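Local coordinates for glycoside Hydrolase (PDB 5T99), which probably hydrolyses galactose-containing glycosides released from agarose, as a family 2 glycoside hydrolase that binds the inhibitor galacto-isofagomine, at residues S500-V504 with F784-C788; S582-Y586 with A770-F776. All blocks are in the same frame, centred on the assembly; numbering follows the deposited sequence.

Interaction 1: residues S500-V504 with F784-C788; sequences SSRGV and FSGMC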
ATOM      1  N   SER A 500      11.253 -12.086 -11.564  1.00 24.47           N
ATOM      2  CA  SER A 500      10.666 -12.731 -12.732  1.00 24.59           C
ATOM      3  C   SER A 500       9.893 -11.727 -13.579  1.00 25.23           C
ATOM      4  O   SER A 500       9.494 -10.666 -13.093  1.00 25.50           O
ATOM      5  CB  SER A 500       9.751 -13.882 -12.318  1.00 24.70           C
ATOM      6  OG  SER A 500       8.705 -13.454 -11.472  1.00 24.76           O
ATOM      7  N   SER A 501       9.736 -12.049 -14.859  1.00 25.81           N
ATOM      8  CA  SER A 501       8.821 -11.330 -15.749  1.00 26.44           C
ATOM      9  C   SER A 501       7.632 -12.254 -15.995  1.00 26.44           C
ATOM     10  O   SER A 501       7.821 -13.462 -16.164  1.00 25.98           O
ATOM     11  CB  SER A 501       9.505 -10.977 -17.073  1.00 26.96           C
ATOM     12  OG  SER A 501      10.702 -10.233 -16.868  1.00 26.41           O
ATOM     13  N   ARG A 502       6.420 -11.689 -15.997  1.00 26.55           N
ATOM     14  CA  ARG A 502       5.179 -12.458 -16.190  1.00 26.66           C
ATOM     15  C   ARG A 502       5.195 -13.210 -17.512  1.00 26.72           C
ATOM     16  O   ARG A 502       5.400 -12.598 -18.555  1.00 27.36           O
ATOM     17  CB  ARG A 502       3.952 -11.527 -16.183  1.00 25.85           C
ATOM     18  CG  ARG A 502       2.612 -12.263 -16.247  1.00 25.36           C
ATOM     19  CD  ARG A 502       1.429 -11.337 -15.989  1.00 25.35           C
ATOM     20  NE  ARG A 502       1.434 -10.189 -16.888  1.00 25.41           N
ATOM     21  CZ  ARG A 502       1.093 -10.215 -18.178  1.00 25.69           C
ATOM     22  NH1 ARG A 502       0.691 -11.339 -18.769  1.00 25.64           N
ATOM     23  NH2 ARG A 502       1.157  -9.092 -18.894  1.00 26.04           N
ATOM     24  N   GLY A 503       4.976 -14.520 -17.459  1.00 26.81           N
ATOM     25  CA  GLY A 503       4.853 -15.341 -18.660  1.00 28.81           C
ATOM     26  C   GLY A 503       6.080 -15.453 -19.560  1.00 30.58           C
ATOM     27  O   GLY A 503       5.936 -15.708 -20.751  1.00 29.72           O
ATOM     28  N   VAL A 504       7.276 -15.276 -18.994  1.00 31.80           N
ATOM     29  CA  VAL A 504       8.525 -15.378 -19.748  1.00 32.88           C
ATOM     30  C   VAL A 504       9.341 -16.525 -19.179  1.00 33.59           C
ATOM     31  O   VAL A 504       9.662 -16.526 -18.003  1.00 34.61           O
ATOM     32  CB  VAL A 504       9.336 -14.068 -19.695  1.00 33.06           C
ATOM     33  CG1 VAL A 504      10.668 -14.220 -20.425  1.00 33.04           C
ATOM     34  CG2 VAL A 504       8.525 -12.926 -20.299  1.00 33.47           C
ATOM     35  N   PHE A 784       1.702  -7.870 -23.376  1.00 28.52           N
ATOM     36  CA  PHE A 784       2.929  -8.506 -22.915  1.00 27.81           C
ATOM     37  C   PHE A 784       2.523  -9.879 -22.417  1.00 27.08           C
ATOM     38  O   PHE A 784       1.563 -10.009 -21.649  1.00 27.12           O
ATOM     39  CB  PHE A 784       3.596  -7.691 -21.796  1.00 28.17           C
ATOM     40  CG  PHE A 784       4.898  -8.281 -21.308  1.00 28.68           C
ATOM     41  CD1 PHE A 784       6.044  -8.221 -22.096  1.00 28.72           C
ATOM     42  CD2 PHE A 784       4.980  -8.900 -20.059  1.00 29.03           C
ATOM     43  CE1 PHE A 784       7.242  -8.768 -21.657  1.00 28.86           C
ATOM     44  CE2 PHE A 784       6.176  -9.451 -19.614  1.00 28.84           C
ATOM     45  CZ  PHE A 784       7.308  -9.387 -20.416  1.00 29.01           C
ATOM     46  N   SER A 785       3.237 -10.901 -22.875  1.00 26.09           N
ATOM     47  CA  SER A 785       2.910 -12.292 -22.575  1.00 26.16           C
ATOM     48  C   SER A 785       1.404 -12.601 -22.634  1.00 26.20           C
ATOM     49  O   SER A 785       0.847 -13.237 -21.733  1.00 26.33           O
ATOM     50  CB  SER A 785       3.520 -12.694 -21.228  1.00 26.19           C
ATOM     51  OG  SER A 785       4.934 -12.615 -21.282  1.00 25.67           O
ATOM     52  N   GLY A 786       0.766 -12.126 -23.706  1.00 25.96           N
ATOM     53  CA  GLY A 786      -0.640 -12.381 -23.994  1.00 25.78           C
ATOM     54  C   GLY A 786      -1.633 -11.327 -23.530  1.00 26.06           C
ATOM     55  O   GLY A 786      -2.783 -11.328 -23.991  1.00 24.76           O
ATOM     56  N   MET A 787      -1.215 -10.426 -22.639  1.00 26.34           N
ATOM     57  CA  MET A 787      -2.166  -9.561 -21.952  1.00 26.67           C
ATOM     58  C   MET A 787      -1.686  -8.140 -21.759  1.00 27.28           C
ATOM     59  O   MET A 787      -0.485  -7.847 -21.748  1.00 27.33           O
ATOM     60  CB  MET A 787      -2.533 -10.147 -20.581  1.00 27.08           C
ATOM     61  CG  MET A 787      -3.536 -11.295 -20.633  1.00 27.44           C
ATOM     62  SD  MET A 787      -4.040 -11.924 -19.011  1.00 26.24           S
ATOM     63  CE  MET A 787      -2.726 -13.090 -18.647  1.00 25.42           C
ATOM     64  N   CYS A 788      -2.660  -7.259 -21.613  1.00 27.09           N
ATOM     65  CA  CYS A 788      -2.428  -5.917 -21.138  1.00 27.30           C
ATOM     66  C   CYS A 788      -3.679  -5.488 -20.349  1.00 26.20           C
ATOM     67  O   CYS A 788      -4.563  -6.314 -20.090  1.00 24.65           O
ATOM     68  CB  CYS A 788      -2.048  -4.987 -22.301  1.00 27.68           C
ATOM     69  SG  CYS A 788      -3.322  -4.665 -23.531  1.00 28.62           S
TER

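Interaction 2: residues S582-Y586 with A770-F776; sequences SRSSY and AATTESF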
ATOM      1  N   SER A 582      15.155  -0.501 -18.197  1.00 56.51           N
ATOM      2  CA  SER A 582      14.271  -1.059 -17.174  1.00 55.50           C
ATOM      3  C   SER A 582      13.866  -0.008 -16.134  1.00 52.35           C
ATOM      4  O   SER A 582      14.582   0.216 -15.160  1.00 53.79           O
ATOM      5  CB  SER A 582      14.939  -2.255 -16.494  1.00 55.92           C
ATOM      6  OG  SER A 582      15.082  -3.330 -17.408  1.00 56.12           O
ATOM      7  N   ARG A 583      12.704   0.611 -16.361  1.00 47.99           N
ATOM      8  CA  ARG A 583      12.145   1.663 -15.493  1.00 44.97           C
ATOM      9  C   ARG A 583      11.364   1.161 -14.260  1.00 41.64           C
ATOM     10  O   ARG A 583      10.937   1.986 -13.446  1.00 40.60           O
ATOM     11  CB  ARG A 583      11.207   2.576 -16.304  1.00 47.01           C
ATOM     12  CG  ARG A 583       9.867   1.938 -16.670  1.00 49.37           C
ATOM     13  CD  ARG A 583       8.903   2.907 -17.328  1.00 51.99           C
ATOM     14  NE  ARG A 583       7.771   2.186 -17.929  1.00 54.47           N
ATOM     15  CZ  ARG A 583       6.849   2.730 -18.729  1.00 55.96           C
ATOM     16  NH1 ARG A 583       5.871   1.961 -19.221  1.00 54.54           N
ATOM     17  NH2 ARG A 583       6.892   4.033 -19.045  1.00 56.13           N
ATOM     18  N   SER A 584      11.120  -0.152 -14.151  1.00 35.97           N
ATOM     19  CA  SER A 584      10.331  -0.705 -13.036  1.00 32.20           C
ATOM     20  C   SER A 584      10.831  -2.094 -12.616  1.00 29.86           C
ATOM     21  O   SER A 584      11.790  -2.619 -13.187  1.00 30.30           O
ATOM     22  CB  SER A 584       8.812  -0.669 -13.353  1.00 31.23           C
ATOM     23  OG  SER A 584       8.407  -1.590 -14.352  1.00 29.96           O
ATOM     24  N   SER A 585      10.197  -2.673 -11.600  1.00 27.12           N
ATOM     25  CA  SER A 585      10.748  -3.842 -10.920  1.00 24.95           C
ATOM     26  C   SER A 585      10.337  -5.167 -11.531  1.00 24.03           C
ATOM     27  O   SER A 585       9.413  -5.242 -12.362  1.00 22.70           O
ATOM     28  CB  SER A 585      10.359  -3.817  -9.438  1.00 24.69           C
ATOM     29  OG  SER A 585       8.991  -4.122  -9.258  1.00 24.13           O
ATOM     30  N   TYR A 586      11.059  -6.203 -11.098  1.00 22.66           N
ATOM     31  CA  TYR A 586      10.736  -7.595 -11.363  1.00 22.48           C
ATOM     32  C   TYR A 586      10.493  -8.410 -10.073  1.00 21.84           C
ATOM     33  O   TYR A 586      10.174  -9.610 -10.134  1.00 21.16           O
ATOM     34  CB  TYR A 586      11.898  -8.242 -12.126  1.00 23.51           C
ATOM     35  CG  TYR A 586      12.271  -7.579 -13.438  1.00 24.03           C
ATOM     36  CD1 TYR A 586      11.853  -8.114 -14.660  1.00 24.00           C
ATOM     37  CD2 TYR A 586      13.073  -6.436 -13.459  1.00 24.62           C
ATOM     38  CE1 TYR A 586      12.208  -7.522 -15.863  1.00 24.07           C
ATOM     39  CE2 TYR A 586      13.426  -5.835 -14.656  1.00 25.21           C
ATOM     40  CZ  TYR A 586      12.996  -6.390 -15.853  1.00 24.73           C
ATOM     41  OH  TYR A 586      13.343  -5.787 -17.029  1.00 25.16           O
ATOM     42  N   ALA A 770       8.513  -4.375 -17.637  1.00 32.33           N
ATOM     43  CA  ALA A 770       9.413  -3.486 -16.930  1.00 34.28           C
ATOM     44  C   ALA A 770      10.279  -2.677 -17.874  1.00 36.16           C
ATOM     45  O   ALA A 770      10.658  -1.555 -17.543  1.00 37.95           O
ATOM     46  CB  ALA A 770      10.295  -4.289 -15.989  1.00 35.39           C
ATOM     47  N   ALA A 771      10.588  -3.240 -19.043  1.00 37.06           N
ATOM     48  CA  ALA A 771      11.557  -2.643 -19.964  1.00 38.16           C
ATOM     49  C   ALA A 771      10.913  -2.022 -21.210  1.00 37.42           C
ATOM     50  O   ALA A 771      11.417  -2.172 -22.309  1.00 38.74           O
ATOM     51  CB  ALA A 771      12.588  -3.697 -20.355  1.00 38.98           C
ATOM     52  N   THR A 772       9.813  -1.309 -21.030  1.00 37.63           N
ATOM     53  CA  THR A 772       9.204  -0.545 -22.114  1.00 38.19           C
ATOM     54  C   THR A 772       9.139   0.916 -21.718  1.00 38.12           C
ATOM     55  O   THR A 772       9.250   1.251 -20.540  1.00 38.12           O
ATOM     56  CB  THR A 772       7.787  -1.053 -22.482  1.00 38.98           C
ATOM     57  OG1 THR A 772       7.205  -0.188 -23.461  1.00 38.44           O
ATOM     58  CG2 THR A 772       6.858  -1.110 -21.270  1.00 38.83           C
ATOM     59  N   THR A 773       8.953   1.771 -22.718  1.00 38.76           N
ATOM     60  CA  THR A 773       8.768   3.205 -22.514  1.00 39.71           C
ATOM     61  C   THR A 773       7.387   3.695 -22.965  1.00 37.98           C
ATOM     62  O   THR A 773       7.179   4.901 -23.097  1.00 36.48           O
ATOM     63  CB  THR A 773       9.856   4.007 -23.266  1.00 41.26           C
ATOM     64  OG1 THR A 773       9.817   3.675 -24.662  1.00 42.78           O
ATOM     65  CG2 THR A 773      11.242   3.709 -22.691  1.00 40.48           C
ATOM     66  N   GLU A 774       6.445   2.780 -23.202  1.00 37.29           N
ATOM     67  CA  GLU A 774       5.071   3.181 -23.534  1.00 37.75           C
ATOM     68  C   GLU A 774       4.495   4.035 -22.429  1.00 36.49           C
ATOM     69  O   GLU A 774       4.681   3.733 -21.257  1.00 37.70           O
ATOM     70  CB  GLU A 774       4.157   1.977 -23.696  1.00 39.01           C
ATOM     71  CG  GLU A 774       4.300   1.238 -25.008  1.00 40.25           C
ATOM     72  CD  GLU A 774       3.607  -0.105 -24.947  1.00 41.87           C
ATOM     73  OE1 GLU A 774       4.153  -1.023 -24.292  1.00 42.61           O
ATOM     74  OE2 GLU A 774       2.511  -0.229 -25.535  1.00 42.23           O
ATOM     75  N   SER A 775       3.797   5.096 -22.812  1.00 36.81           N
ATOM     76  CA  SER A 775       3.066   5.934 -21.866  1.00 35.01           C
ATOM     77  C   SER A 775       2.040   5.097 -21.097  1.00 35.41           C
ATOM     78  O   SER A 775       1.487   4.116 -21.624  1.00 36.35           O
ATOM     79  CB  SER A 775       2.358   7.074 -22.603  1.00 34.36           C
ATOM     80  OG  SER A 775       1.441   7.755 -21.770  1.00 34.68           O
ATOM     81  N   PHE A 776       1.819   5.478 -19.842  1.00 32.60           N
ATOM     82  CA  PHE A 776       0.749   4.899 -19.048  1.00 30.93           C
ATOM     83  C   PHE A 776      -0.589   5.579 -19.337  1.00 30.60           C
ATOM     84  O   PHE A 776      -1.621   5.056 -18.932  1.00 31.13           O
ATOM     85  CB  PHE A 776       1.056   5.007 -17.551  1.00 29.70           C
ATOM     86  CG  PHE A 776       2.182   4.123 -17.089  1.00 28.66           C
ATOM     87  CD1 PHE A 776       2.059   2.737 -17.130  1.00 28.51           C
ATOM     88  CD2 PHE A 776       3.353   4.671 -16.579  1.00 28.10           C
ATOM     89  CE1 PHE A 776       3.089   1.913 -16.693  1.00 29.32           C
ATOM     90  CE2 PHE A 776       4.394   3.854 -16.141  1.00 27.87           C
ATOM     91  CZ  PHE A 776       4.263   2.473 -16.196  1.00 28.61           C
TER

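Interaction 1: residues S500-V504 with F784-C788
R502 and S785 carry the polar part of this contact, each gripping a backbone carbonyl of the other segment. The guanidinium of R502 reaches the carbonyl of F784. R502 NH2 bonds to F784 O at 2.9 Å, and R502 NH1 adds a weak second bond to it at 3.3 Å. The NH2 bond is bent, with an N-H...O angle of 138°, and NH2 stands above the carbonyl plane, off the lone pairs. The backbone N of M787 approaches F784 O from the opposite face, closing the type I' turn from F784 to M787. The arginine therefore binds an oxygen that the type I' turn already uses. In return, the hydroxyl of S785 donates through S785 OG to R502 O at 2.8 Å, tilted slightly from the carbonyl plane. It gets there with OG anti to its own carbonyl carbon (chi1 -63°).

An apolar contact flanks these bonds. CG2 of V504 meets CZ of F784 at 3.7 Å, and the two side chains cross at about a right angle. CB of S501 lies at the ring edge. Separately, the methyl CE of M787 packs beside the guanidinium, 3.8 Å from NH1 of R502.

Backbone shape matters where the two turns meet. G503 has positive phi in the type II turn from S501 to V504. A CB there would clash with CB of S785, so the close approach depends on its missing side chain.

R502 has further partners: NE forms a salt bridge with D591, and NH2 also bonds N767 O. The contact thus joins the loop after barrel strand 490-495 to the turn leading into strand 787-793 of the C-terminal domain. Its chemistry implies a largely side-chain-to-backbone joint, with D591 probably offsetting the arginine charge.

Interaction 2: residues S582-Y586 with A770-F776
With CG between its backbone N and carbonyl carbon (chi1 73°) and the chain extended to NE, R583 carries its guanidinium along 770-776 to F776. Y586, its CG anti to the carbonyl carbon (chi1 -58°), brings its ring face over A770.

R583 NH1 bonds to E774 O at 2.9 Å and R583 NH2 bonds to it at 3.1 Å, the oxygen near the guanidinium plane. NH1 lies in the carbonyl plane; NH2 stands above it. The guanidinium also lies flat on the F776 ring, centres 4.2 Å apart and planes 17° apart. T772 O sits over its other face, unbonded. With an alanine for R583, E774 O would probably lose both donors and the F776 ring its stacking partner.

CB of A770 makes a CH-pi contact, 3.8 Å from the centroid of the Y586 ring. Y586 OH and S582 OG are hydrogen-bonded at 3.0 Å, which helps fix the ring. R583 N adds a weak bond to A770 O.

T772 OG1 accepts from E774 N in an ST turn. E774 OE1 takes the T772 hydroxyl and OE2 takes K782 N. The contact joins the loop after barrel strand 549-552 to that between strands 761-766 and 780-782 of the C-terminal domain. The R583 guanidinium is held here by a carbonyl and a ring; the E774 carboxylate does not touch it, and nearby R781 probably adds unfavourable like charge.

Interactions 1 and 2 are neighbouring parts of one interface between loops of the TIM barrel domain and the C-terminal domain. Their centres lie 13 Å apart, on the same side of the chain's centre. The barrel loops touch directly: S500 N probably hydrogen-bonds to Y586 O at 3.1 Å, and S501 OG packs 3.3 Å from Y586 CE1. K597 binds S500 O and, weakly, Y586 O. The 582-586 loop leads toward the sugar pocket. The side chain of S585, held by D557, is about 9 Å from the bound galacto-isofagomine, and F587 of the pocket follows Y586. The interface therefore borders the pocket, but none of the residues of the two contacts is among those lining it.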